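Local structure of putative secreted protein (Streptomyces sp. SirexAA-E, 4PEY) at residues Tyr419-Lys424 against Leu433-Phe438; Lys440-Trp445 against Asn457-Asp462; Ala478-Asp483 against His510-Pro515; Gly495-Phe500 against Leu526-Gly531. The protein hydrolyses laminarin and laminari-oligosaccharides from their non-reducing ends as a secreted exo-beta-1,3-glucanase, producing glucose and laminaribiose. The protein carries 1 engineered substitution. All coordinates share one frame; numbering follows the deposited sequence. Where two conformers were deposited one is given.

Interaction 1 (Tyr419-Lys424 against Leu433-Phe438); sequences YGVHVK and LFVEHF. With BGC (beta-D-glucopyranose), chain B.
G420 sets its CA over the face of the F438 ring, 3.5 Å from the ring centroid and only 8° off the normal, a CH-pi contact. Glycine suits the place twice over: a CB would lie 2.7 Å from V435 CG1, a clash, and a tight 3.1 Å from F438 CE2. F438 CG lies anti to its own carbonyl carbon (chi1 -70°), which turns the ring face under the corner of the chain at G420. Without the ring, with an alanine at F438, G420 CA would probably lose its aromatic floor and a gap would open beneath the corner. Packing is lighter elsewhere: V421 CG2 meets V435 CG2 at 4.0 Å, and the CB of partly exposed Y419 points away, its side chain making no contact with 433-438. Just before F438 the segment binds substrate. The E436 carboxylate grips two hydroxyls of the glucose of chain B, OE1 taking O3 and OE2 taking O2, each at 2.6 Å, while H437 NE2 donates to O3 at 2.8 Å. W400 and Q456 also bond to the carboxylate and fix its rotation. In the beta-helix, strand 419-423 runs between 385-389 and 443-445, and strand 429-436 between 399-403 and 450-458.

Interaction 2 (Lys440-Trp445 against Asn457-Asp462); sequences KYDVQW and NAKAYD. Engineered in segment 457-462: A458 (natural residue Glu). With BGC (beta-D-glucopyranose), chain C; BGC (beta-D-glucopyranose), chain B.
K459 NZ is gripped from several sides: D442 OD1 receives it at 2.8 Å in a salt bridge through the syn lone pair, Y477 O takes another of its bonds, and a water accepts a weak one at 3.1 Å. Lysine suits the site because its long chain can fold back. Bends at chi2 (-61°) and chi3 (-59°) carry NZ round to the aspartate, although the CB does not set out in that direction. The water closes the arrangement by donating to D442 OD2 at 2.8 Å and accepting from A460 N at 2.9 Å. With F438 N also donating to OD2, the carboxylate is surrounded by donors, which probably favours its charged form despite burial. The N457 amide crosses D442 at about a right angle, the two planes 72° apart; its ND2 donates to V435 O and its OD1 pairs with S496 OG, so an asparagine can serve both neighbouring strands. A458, an engineered alanine replacing the natural glutamate inferred to be the proton donor, has its CB turned from D442. Farther on, Y461 OH lies 3.0 Å from O4 of the glucose of chain C, its ring edge-to-face with H437. Strand 443-445 runs between 419-423 and 480-482, while strand 450-458 lies between 429-436 and 489-498 in another face of the beta-helix.

Interaction 3 (Ala478-Asp483 against His510-Pro515); sequences AAYKVD and HGFQAP
Y480-F512 and K481-Q513 pair as parallel beta bridges, Q513 N donating to Y480 O at 3.0 Å and V482 N to Q513 O at 2.8 Å, while G511 O accepts a bond from Y480 N and a weak one from A479 N. The pairing stops at P515: proline lacks the N-H that would next donate to V482 O, and its CD sits there instead, 3.3 Å from the oxygen. Side chains in register lie next to each other across the two strands. On the partly exposed face K481 and Q513 lie side by side, pointing the same way, and each has CG anti to the backbone N (chi1 174° and -178°). K481 bends only at its last torsion, which brings NZ to a weak bond with Q513 OE1. The same OE1 receives a water at 2.8 Å, and that water also accepts from A478 N and meets H510 NE2 at the edge of the imidazole. Glutamine suits the place, its carbonyl serving lysine and water together. H510 ND1 is held by N541 O. The other face is apolar: Y480 CB packs on F512 CD2 at 3.6 Å, V482 CB meets A514 CB at 4.0 Å, and V482 CG1 touches P515 CD at 4.0 Å, the two side chains crossing at about a right angle. The phenol oxygen of Y480 continues inward to H489 and T452. Strand 512-513 is one of the two outermost strands of its parallel sheet, with 480-482 between it and 443-445; M494 of strand 489-498 and F522 of strand 520-529 pack against the apolar face.

Interaction 4 (Gly495-Phe500 against Leu526-Gly531); sequences GSYCYF and LVVSLG. With BGC (beta-D-glucopyranose), chain C.
Successive parallel strands of a right-handed beta-helix carry this contact, where G495-C498 pairs in register with L526-S529 at an angle of 15° and both segments then run on into the glycan pocket. Four backbone bonds form the ladder, ending with C498 N to V528 O and L530 N to C498 O, both 2.8 Å. On one face the Y497 ring lies alongside V528, Y497 CD1 3.6 Å from V528 CG2, with L526 CD1 at the ring edge. G495 suits this face because a CB would crowd L526 and the Y497 ring, whose hydroxyl goes to Q174. On the other face C498 SG packs on S529 CB at 3.8 Å. Past the strands, Y499 CG lies anti to the backbone N (chi1 -180°), sending the ring out to the glucose of chain C, whose C6 sits over the centre of its face. L530 CD1 touches O5 of this sugar at 3.6 Å, and L530 O lies at the Y499 ring edge, in plane. With an alanine at Y499, C6 would probably lose its aromatic platform and Y461 one of its two edge-to-face partners. Strand 489-498 lies between 450-458 and 520-529, which antiparallel strand 555-560 flanks on its far side.

In the fold
Following the chain, interaction 1 closes an eight-residue connection, and interaction 2 opens just after it and closes an eleven-residue one; the two are in series. Each joins a strand of the parallel sheet 298-300 to 512-513 to a strand of the substrate-facing side. Interactions 3 and 4 behave differently: their segments alternate, 478-483, 495-500, 510-515, 526-531, so the closures cross, each pairing strands of consecutive coils within one face. Interaction 2 touches all the others, and the centres of 1 and 4 lie about 17 Å apart. Interactions 1, 2 and 4 reach the bound glucose units, whereas 3 lies in the 298-300 to 512-513 sheet and does not touch the glucose.

Interaction 1 (Tyr419-Lys424 against Leu433-Phe438)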
# COMPACT_ATOMS: atom_id res chain seq x y z
N TYR A 419 16.84 -6.71 -1.13
CA TYR A 419 15.88 -7.03 -0.07
C TYR A 419 14.77 -5.98 -0.00
O TYR A 419 15.04 -4.78 -0.01
CB TYR A 419 16.58 -7.12 1.28
CG TYR A 419 17.79 -8.04 1.29
CD1 TYR A 419 17.64 -9.42 1.26
CD2 TYR A 419 19.08 -7.52 1.33
CE1 TYR A 419 18.74 -10.27 1.27
CE2 TYR A 419 20.18 -8.36 1.34
CZ TYR A 419 20.01 -9.73 1.31
OH TYR A 419 21.12 -10.54 1.32
N GLY A 420 13.52 -6.44 0.09
CA GLY A 420 12.39 -5.52 0.15
C GLY A 420 12.13 -5.02 1.55
O GLY A 420 12.48 -3.90 1.90
N VAL A 421 11.52 -5.88 2.37
CA VAL A 421 11.19 -5.54 3.75
C VAL A 421 11.88 -6.52 4.70
O VAL A 421 11.86 -7.73 4.46
CB VAL A 421 9.66 -5.59 3.99
CG1 VAL A 421 9.32 -5.27 5.45
CG2 VAL A 421 8.93 -4.63 3.04
N HIS A 422 12.48 -5.99 5.75
CA HIS A 422 13.08 -6.82 6.78
C HIS A 422 12.47 -6.43 8.12
O HIS A 422 12.68 -5.30 8.58
CB HIS A 422 14.60 -6.67 6.81
CG HIS A 422 15.29 -7.63 7.73
ND1 HIS A 422 16.61 -7.51 8.09
CD2 HIS A 422 14.83 -8.73 8.36
CE1 HIS A 422 16.94 -8.50 8.90
NE2 HIS A 422 15.87 -9.26 9.08
N VAL A 423 11.69 -7.32 8.72
CA VAL A 423 11.07 -7.05 10.02
C VAL A 423 11.90 -7.67 11.14
O VAL A 423 12.01 -8.90 11.24
CB VAL A 423 9.63 -7.59 10.12
CG1 VAL A 423 9.06 -7.28 11.51
CG2 VAL A 423 8.75 -6.98 9.04
N LYS A 424 12.47 -6.82 11.98
CA LYS A 424 13.31 -7.29 13.09
C LYS A 424 12.60 -7.12 14.44
O LYS A 424 12.93 -7.80 15.41
CB LYS A 424 14.65 -6.55 13.09
CG LYS A 424 15.50 -6.88 11.86
CD LYS A 424 16.52 -5.79 11.52
CE LYS A 424 17.56 -5.60 12.59
NZ LYS A 424 18.43 -4.42 12.27
N LEU A 433 0.07 -6.42 2.57
CA LEU A 433 1.50 -6.35 2.26
C LEU A 433 1.77 -6.74 0.81
O LEU A 433 1.50 -7.87 0.41
CB LEU A 433 2.27 -7.26 3.22
CG LEU A 433 3.79 -7.36 3.14
CD1 LEU A 433 4.41 -6.02 3.46
CD2 LEU A 433 4.29 -8.43 4.10
N PHE A 434 2.29 -5.81 0.01
CA PHE A 434 2.57 -6.05 -1.41
C PHE A 434 4.06 -5.79 -1.64
O PHE A 434 4.50 -4.65 -1.47
CB PHE A 434 1.77 -5.11 -2.32
CG PHE A 434 0.26 -5.19 -2.18
CD1 PHE A 434 -0.39 -4.68 -1.07
CD2 PHE A 434 -0.51 -5.70 -3.23
CE1 PHE A 434 -1.78 -4.72 -0.97
CE2 PHE A 434 -1.90 -5.73 -3.16
CZ PHE A 434 -2.54 -5.24 -2.02
N VAL A 435 4.83 -6.81 -2.00
CA VAL A 435 6.28 -6.63 -2.18
C VAL A 435 6.74 -7.44 -3.38
O VAL A 435 6.46 -8.64 -3.45
CB VAL A 435 7.08 -7.08 -0.92
CG1 VAL A 435 8.56 -6.74 -1.08
CG2 VAL A 435 6.52 -6.44 0.35
N GLU A 436 7.44 -6.80 -4.32
CA GLU A 436 7.73 -7.45 -5.62
C GLU A 436 9.08 -7.18 -6.25
O GLU A 436 9.58 -6.04 -6.23
CB GLU A 436 6.69 -7.03 -6.67
CG GLU A 436 5.23 -7.16 -6.28
CD GLU A 436 4.36 -6.83 -7.46
OE1 GLU A 436 4.27 -5.62 -7.79
OE2 GLU A 436 3.83 -7.77 -8.09
N HIS A 437 9.65 -8.25 -6.83
CA HIS A 437 10.71 -8.24 -7.84
C HIS A 437 12.14 -8.07 -7.30
O HIS A 437 13.06 -7.84 -8.09
CB HIS A 437 10.46 -7.16 -8.91
CG HIS A 437 9.10 -7.21 -9.53
ND1 HIS A 437 8.54 -8.36 -10.05
CD2 HIS A 437 8.18 -6.23 -9.71
CE1 HIS A 437 7.34 -8.09 -10.52
NE2 HIS A 437 7.09 -6.81 -10.32
N PHE A 438 12.35 -8.23 -6.00
CA PHE A 438 13.69 -8.05 -5.43
C PHE A 438 14.66 -9.16 -5.84
O PHE A 438 14.23 -10.28 -6.17
CB PHE A 438 13.57 -7.89 -3.91
CG PHE A 438 12.92 -6.60 -3.55
CD1 PHE A 438 13.70 -5.46 -3.35
CD2 PHE A 438 11.54 -6.48 -3.58
CE1 PHE A 438 13.10 -4.24 -3.11
CE2 PHE A 438 10.93 -5.26 -3.35
CZ PHE A 438 11.71 -4.13 -3.13
C2 BGC B . 3.07 -7.05 -11.43
C3 BGC B . 3.55 -5.60 -11.34
C4 BGC B . 4.08 -5.15 -12.70
C5 BGC B . 3.01 -5.35 -13.76
C6 BGC B . 3.50 -4.88 -15.12
C1 BGC B . 2.18 -7.29 -12.65
O2 BGC B . 2.39 -7.39 -10.23
O3 BGC B . 4.58 -5.49 -10.38
O4 BGC B . 4.49 -3.81 -12.65
O5 BGC B . 2.72 -6.73 -13.83
O6 BGC B . 4.48 -5.77 -15.59

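Interaction 2 (Lys440-Trp445 against Asn457-Asp462)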
# COMPACT_ATOMS: atom_id res chain seq x y z
N LYS A 440 16.85 -10.75 -4.13
CA LYS A 440 16.94 -11.81 -3.12
C LYS A 440 15.61 -11.94 -2.37
O LYS A 440 14.57 -12.09 -3.01
CB LYS A 440 18.13 -11.56 -2.19
CG LYS A 440 19.45 -11.53 -2.99
CD LYS A 440 20.68 -11.51 -2.12
CE LYS A 440 21.94 -11.51 -3.00
NZ LYS A 440 22.01 -12.73 -3.87
N TYR A 441 15.62 -11.92 -1.03
CA TYR A 441 14.38 -12.09 -0.27
C TYR A 441 13.50 -10.84 -0.34
O TYR A 441 13.89 -9.78 0.15
CB TYR A 441 14.65 -12.38 1.21
CG TYR A 441 15.39 -13.66 1.52
CD1 TYR A 441 14.84 -14.90 1.22
CD2 TYR A 441 16.61 -13.63 2.17
CE1 TYR A 441 15.51 -16.07 1.53
CE2 TYR A 441 17.28 -14.79 2.50
CZ TYR A 441 16.73 -16.01 2.17
OH TYR A 441 17.40 -17.17 2.49
N ASP A 442 12.29 -10.97 -0.89
CA ASP A 442 11.38 -9.83 -0.90
C ASP A 442 11.00 -9.42 0.52
O ASP A 442 11.07 -8.24 0.86
CB ASP A 442 10.15 -10.14 -1.75
CG ASP A 442 10.52 -10.69 -3.11
OD1 ASP A 442 10.90 -11.88 -3.17
OD2 ASP A 442 10.43 -9.94 -4.11
N VAL A 443 10.62 -10.39 1.35
CA VAL A 443 10.33 -10.14 2.76
C VAL A 443 11.10 -11.13 3.62
O VAL A 443 11.10 -12.34 3.33
CB VAL A 443 8.81 -10.26 3.07
CG1 VAL A 443 8.55 -10.16 4.58
CG2 VAL A 443 8.02 -9.19 2.33
N GLN A 444 11.76 -10.61 4.65
CA GLN A 444 12.39 -11.44 5.66
C GLN A 444 11.87 -11.02 7.03
O GLN A 444 11.76 -9.84 7.33
CB GLN A 444 13.92 -11.32 5.59
CG GLN A 444 14.64 -12.16 6.62
CD GLN A 444 16.15 -12.18 6.43
OE1 GLN A 444 16.70 -11.38 5.67
NE2 GLN A 444 16.82 -13.10 7.11
N TRP A 445 11.52 -12.01 7.85
CA TRP A 445 10.96 -11.74 9.17
C TRP A 445 11.83 -12.41 10.21
O TRP A 445 11.91 -13.64 10.25
CB TRP A 445 9.51 -12.24 9.25
CG TRP A 445 8.63 -11.42 10.14
CD1 TRP A 445 8.71 -11.30 11.51
CD2 TRP A 445 7.51 -10.63 9.74
NE1 TRP A 445 7.71 -10.47 11.97
CE2 TRP A 445 6.96 -10.05 10.90
CE3 TRP A 445 6.92 -10.35 8.50
CZ2 TRP A 445 5.84 -9.21 10.87
CZ3 TRP A 445 5.80 -9.51 8.46
CH2 TRP A 445 5.28 -8.95 9.65
N ASN A 457 3.10 -11.13 -3.75
CA ASN A 457 4.44 -11.00 -4.30
C ASN A 457 4.49 -11.46 -5.74
O ASN A 457 3.74 -12.35 -6.15
CB ASN A 457 5.44 -11.82 -3.48
CG ASN A 457 6.73 -12.07 -4.23
OD1 ASN A 457 6.88 -13.09 -4.92
ND2 ASN A 457 7.67 -11.15 -4.11
N ALA A 458 5.38 -10.84 -6.52
CA ALA A 458 5.85 -11.45 -7.76
C ALA A 458 7.36 -11.42 -7.69
O ALA A 458 7.94 -10.43 -7.23
CB ALA A 458 5.33 -10.71 -8.99
N LYS A 459 8.00 -12.50 -8.13
CA LYS A 459 9.45 -12.58 -8.11
C LYS A 459 10.06 -11.74 -9.23
O LYS A 459 9.35 -11.33 -10.16
CB LYS A 459 9.90 -14.04 -8.20
CG LYS A 459 9.56 -14.88 -6.95
CD LYS A 459 10.22 -14.37 -5.67
CE LYS A 459 11.74 -14.35 -5.76
NZ LYS A 459 12.39 -13.75 -4.56
N ALA A 460 11.35 -11.46 -9.13
CA ALA A 460 12.08 -10.76 -10.20
C ALA A 460 11.89 -11.46 -11.54
O ALA A 460 12.04 -12.68 -11.62
CB ALA A 460 13.56 -10.67 -9.86
N TYR A 461 11.57 -10.70 -12.58
CA TYR A 461 11.38 -11.28 -13.92
C TYR A 461 12.70 -11.48 -14.65
O TYR A 461 12.79 -12.27 -15.61
CB TYR A 461 10.48 -10.40 -14.80
CG TYR A 461 9.10 -10.12 -14.27
CD1 TYR A 461 8.54 -10.86 -13.24
CD2 TYR A 461 8.34 -9.09 -14.83
CE1 TYR A 461 7.26 -10.59 -12.77
CE2 TYR A 461 7.07 -8.81 -14.37
CZ TYR A 461 6.53 -9.56 -13.35
OH TYR A 461 5.27 -9.28 -12.90
N ASP A 462 13.72 -10.73 -14.23
CA ASP A 462 14.89 -10.53 -15.07
C ASP A 462 16.15 -11.25 -14.58
O ASP A 462 17.26 -10.95 -15.02
CB ASP A 462 15.16 -9.03 -15.26
CG ASP A 462 15.20 -8.24 -13.95
OD1 ASP A 462 14.92 -8.79 -12.87
OD2 ASP A 462 15.49 -7.03 -14.02
C2 BGC C . 0.46 -10.04 -13.86
C3 BGC C . 1.59 -9.06 -14.16
C4 BGC C . 2.65 -9.76 -15.00
C5 BGC C . 2.01 -10.37 -16.23
C6 BGC C . 3.06 -11.07 -17.08
C1 BGC C . -0.04 -10.74 -15.12
O2 BGC C . -0.62 -9.32 -13.30
O3 BGC C . 2.10 -8.68 -12.87
O4 BGC C . 3.66 -8.82 -15.34
O5 BGC C . 1.04 -11.31 -15.83
O6 BGC C . 2.46 -11.57 -18.26
C2 BGC B . 3.07 -7.05 -11.43
C3 BGC B . 3.55 -5.60 -11.34
C4 BGC B . 4.08 -5.15 -12.70
C5 BGC B . 3.01 -5.35 -13.76
C6 BGC B . 3.50 -4.88 -15.12
C1 BGC B . 2.18 -7.29 -12.65
O2 BGC B . 2.39 -7.39 -10.23
O3 BGC B . 4.58 -5.49 -10.38
O4 BGC B . 4.49 -3.81 -12.65
O5 BGC B . 2.72 -6.73 -13.83
O6 BGC B . 4.48 -5.77 -15.59
O HOH W 1 11.74 -11.23 -6.26

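Interaction 3 (Ala478-Asp483 against His510-Pro515)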
# COMPACT_ATOMS: atom_id res chain seq x y z
N ALA A 478 13.22 -17.18 -1.17
CA ALA A 478 11.79 -17.06 -0.86
C ALA A 478 11.27 -15.62 -1.01
O ALA A 478 11.98 -14.65 -0.72
CB ALA A 478 11.52 -17.56 0.56
N ALA A 479 10.02 -15.50 -1.45
CA ALA A 479 9.33 -14.21 -1.41
C ALA A 479 9.05 -13.77 0.02
O ALA A 479 8.92 -12.57 0.29
CB ALA A 479 8.04 -14.31 -2.18
N TYR A 480 8.93 -14.74 0.92
CA TYR A 480 8.59 -14.47 2.31
C TYR A 480 9.30 -15.51 3.17
O TYR A 480 8.96 -16.69 3.15
CB TYR A 480 7.08 -14.53 2.50
CG TYR A 480 6.51 -14.03 3.82
CD1 TYR A 480 6.51 -14.85 4.95
CD2 TYR A 480 5.90 -12.78 3.91
CE1 TYR A 480 5.95 -14.41 6.16
CE2 TYR A 480 5.34 -12.33 5.10
CZ TYR A 480 5.36 -13.15 6.22
OH TYR A 480 4.78 -12.72 7.39
N LYS A 481 10.31 -15.05 3.90
CA LYS A 481 11.15 -15.90 4.72
C LYS A 481 11.02 -15.56 6.20
O LYS A 481 11.24 -14.41 6.59
CB LYS A 481 12.62 -15.77 4.32
CG LYS A 481 13.56 -16.55 5.24
CD LYS A 481 15.01 -16.23 4.99
CE LYS A 481 15.92 -17.00 5.95
NZ LYS A 481 15.94 -18.47 5.70
N VAL A 482 10.66 -16.55 7.00
CA VAL A 482 10.72 -16.45 8.45
C VAL A 482 12.00 -17.13 8.90
O VAL A 482 12.20 -18.31 8.59
CB VAL A 482 9.48 -17.10 9.11
CG1 VAL A 482 9.55 -16.98 10.63
CG2 VAL A 482 8.20 -16.46 8.56
N ASP A 483 12.86 -16.40 9.60
CA ASP A 483 14.14 -16.97 10.04
C ASP A 483 13.95 -18.24 10.87
O ASP A 483 12.97 -18.36 11.61
CB ASP A 483 14.93 -15.95 10.85
CG ASP A 483 15.53 -14.86 9.99
OD1 ASP A 483 15.40 -14.92 8.74
OD2 ASP A 483 16.16 -13.94 10.57
N HIS A 510 10.62 -22.30 -3.79
CA HIS A 510 9.39 -22.06 -3.05
C HIS A 510 9.06 -20.57 -2.98
O HIS A 510 9.92 -19.71 -3.22
CB HIS A 510 9.50 -22.62 -1.63
CG HIS A 510 10.79 -22.28 -0.94
ND1 HIS A 510 11.59 -23.23 -0.35
CD2 HIS A 510 11.43 -21.09 -0.77
CE1 HIS A 510 12.66 -22.65 0.17
NE2 HIS A 510 12.58 -21.35 -0.07
N GLY A 511 7.80 -20.27 -2.67
CA GLY A 511 7.41 -18.89 -2.41
C GLY A 511 7.71 -18.50 -0.97
O GLY A 511 7.99 -17.34 -0.67
N PHE A 512 7.65 -19.49 -0.07
CA PHE A 512 7.70 -19.27 1.37
C PHE A 512 8.72 -20.19 2.02
O PHE A 512 8.88 -21.33 1.59
CB PHE A 512 6.31 -19.48 1.97
CG PHE A 512 5.26 -18.65 1.31
CD1 PHE A 512 4.62 -19.10 0.16
CD2 PHE A 512 4.94 -17.40 1.80
CE1 PHE A 512 3.67 -18.31 -0.48
CE2 PHE A 512 4.00 -16.61 1.18
CZ PHE A 512 3.37 -17.06 0.03
N GLN A 513 9.40 -19.70 3.05
CA GLN A 513 10.38 -20.49 3.78
C GLN A 513 10.24 -20.17 5.26
O GLN A 513 10.18 -19.00 5.64
CB GLN A 513 11.82 -20.20 3.30
CG GLN A 513 12.88 -21.06 4.00
CD GLN A 513 14.31 -20.65 3.67
OE1 GLN A 513 14.58 -19.51 3.27
NE2 GLN A 513 15.24 -21.58 3.85
N ALA A 514 10.16 -21.21 6.10
CA ALA A 514 9.93 -21.01 7.53
C ALA A 514 10.38 -22.23 8.31
O ALA A 514 10.44 -23.33 7.77
CB ALA A 514 8.44 -20.72 7.81
N PRO A 515 10.71 -22.05 9.60
CA PRO A 515 10.96 -23.24 10.41
C PRO A 515 9.68 -24.04 10.61
O PRO A 515 8.58 -23.49 10.50
CB PRO A 515 11.47 -22.66 11.74
CG PRO A 515 10.85 -21.29 11.80
CD PRO A 515 10.86 -20.80 10.37
O HOH W 2 14.52 -19.30 0.44

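Interaction 4 (Gly495-Phe500 against Leu526-Gly531)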
# COMPACT_ATOMS: atom_id res chain seq x y z
N GLY A 495 0.31 -15.04 -1.43
CA GLY A 495 0.66 -15.56 -2.74
C GLY A 495 1.94 -14.99 -3.32
O GLY A 495 2.23 -13.80 -3.15
N SER A 496 2.69 -15.85 -4.00
CA SER A 496 3.89 -15.45 -4.73
C SER A 496 3.79 -15.94 -6.17
O SER A 496 3.49 -17.11 -6.39
CB SER A 496 5.15 -16.01 -4.07
OG SER A 496 6.32 -15.75 -4.84
N TYR A 497 4.05 -15.06 -7.14
CA TYR A 497 3.90 -15.40 -8.57
C TYR A 497 5.25 -15.28 -9.28
O TYR A 497 6.05 -14.41 -8.93
CB TYR A 497 2.86 -14.51 -9.26
CG TYR A 497 1.66 -14.17 -8.41
CD1 TYR A 497 1.04 -15.14 -7.61
CD2 TYR A 497 1.15 -12.88 -8.38
CE1 TYR A 497 -0.04 -14.82 -6.81
CE2 TYR A 497 0.07 -12.56 -7.58
CZ TYR A 497 -0.53 -13.53 -6.80
OH TYR A 497 -1.61 -13.21 -6.01
N CYS A 498 5.51 -16.12 -10.27
CA CYS A 498 6.75 -15.96 -11.04
C CYS A 498 6.47 -15.72 -12.52
O CYS A 498 5.46 -16.15 -13.08
CB CYS A 498 7.69 -17.17 -10.86
SG CYS A 498 7.23 -18.71 -11.68
N TYR A 499 7.40 -15.01 -13.14
CA TYR A 499 7.35 -14.70 -14.55
C TYR A 499 8.79 -14.45 -14.98
O TYR A 499 9.21 -13.31 -15.21
CB TYR A 499 6.43 -13.50 -14.82
CG TYR A 499 6.28 -13.07 -16.26
CD1 TYR A 499 5.64 -13.88 -17.19
CD2 TYR A 499 6.75 -11.83 -16.68
CE1 TYR A 499 5.48 -13.47 -18.51
CE2 TYR A 499 6.60 -11.41 -17.98
CZ TYR A 499 5.97 -12.23 -18.90
OH TYR A 499 5.84 -11.79 -20.19
N PHE A 500 9.55 -15.54 -15.05
CA PHE A 500 10.94 -15.46 -15.44
C PHE A 500 11.01 -15.34 -16.96
O PHE A 500 11.30 -16.32 -17.66
CB PHE A 500 11.72 -16.68 -14.93
CG PHE A 500 11.89 -16.71 -13.43
CD1 PHE A 500 12.83 -15.90 -12.81
CD2 PHE A 500 11.11 -17.55 -12.63
CE1 PHE A 500 13.00 -15.93 -11.41
CE2 PHE A 500 11.28 -17.58 -11.24
CZ PHE A 500 12.22 -16.77 -10.64
N LEU A 526 -0.28 -19.80 -1.60
CA LEU A 526 -0.29 -20.23 -2.99
C LEU A 526 0.90 -19.68 -3.76
O LEU A 526 1.43 -18.61 -3.43
CB LEU A 526 -1.61 -19.80 -3.65
CG LEU A 526 -1.92 -18.30 -3.66
CD1 LEU A 526 -2.35 -17.77 -5.03
CD2 LEU A 526 -2.90 -17.95 -2.54
N VAL A 527 1.33 -20.44 -4.76
CA VAL A 527 2.30 -19.93 -5.73
C VAL A 527 1.75 -20.15 -7.14
O VAL A 527 0.96 -21.06 -7.38
CB VAL A 527 3.70 -20.59 -5.58
CG1 VAL A 527 4.29 -20.29 -4.20
CG2 VAL A 527 3.64 -22.11 -5.84
N VAL A 528 2.14 -19.27 -8.06
CA VAL A 528 1.59 -19.30 -9.41
C VAL A 528 2.67 -18.95 -10.42
O VAL A 528 3.37 -17.94 -10.25
CB VAL A 528 0.42 -18.29 -9.60
CG1 VAL A 528 -0.31 -18.59 -10.90
CG2 VAL A 528 -0.56 -18.30 -8.41
N SER A 529 2.82 -19.79 -11.44
CA SER A 529 3.64 -19.43 -12.59
C SER A 529 2.78 -18.73 -13.63
O SER A 529 1.75 -19.27 -14.04
CB SER A 529 4.30 -20.66 -13.23
OG SER A 529 4.87 -20.34 -14.49
N LEU A 530 3.20 -17.55 -14.06
CA LEU A 530 2.42 -16.81 -15.04
C LEU A 530 2.80 -17.28 -16.45
O LEU A 530 3.88 -16.96 -16.98
CB LEU A 530 2.64 -15.29 -14.87
CG LEU A 530 2.42 -14.78 -13.43
CD1 LEU A 530 2.72 -13.30 -13.31
CD2 LEU A 530 1.00 -15.10 -12.94
N GLY A 531 1.93 -18.08 -17.05
CA GLY A 531 2.12 -18.52 -18.43
C GLY A 531 3.31 -19.45 -18.65
O GLY A 531 3.89 -19.48 -19.73
C2 BGC C . 0.46 -10.04 -13.86
C3 BGC C . 1.59 -9.06 -14.16
C4 BGC C . 2.65 -9.76 -15.00
C5 BGC C . 2.01 -10.37 -16.23
C6 BGC C . 3.06 -11.07 -17.08
C1 BGC C . -0.04 -10.74 -15.12
O2 BGC C . -0.62 -9.32 -13.30
O3 BGC C . 2.10 -8.68 -12.87
O4 BGC C . 3.66 -8.82 -15.34
O5 BGC C . 1.04 -11.31 -15.83
O6 BGC C . 2.46 -11.57 -18.26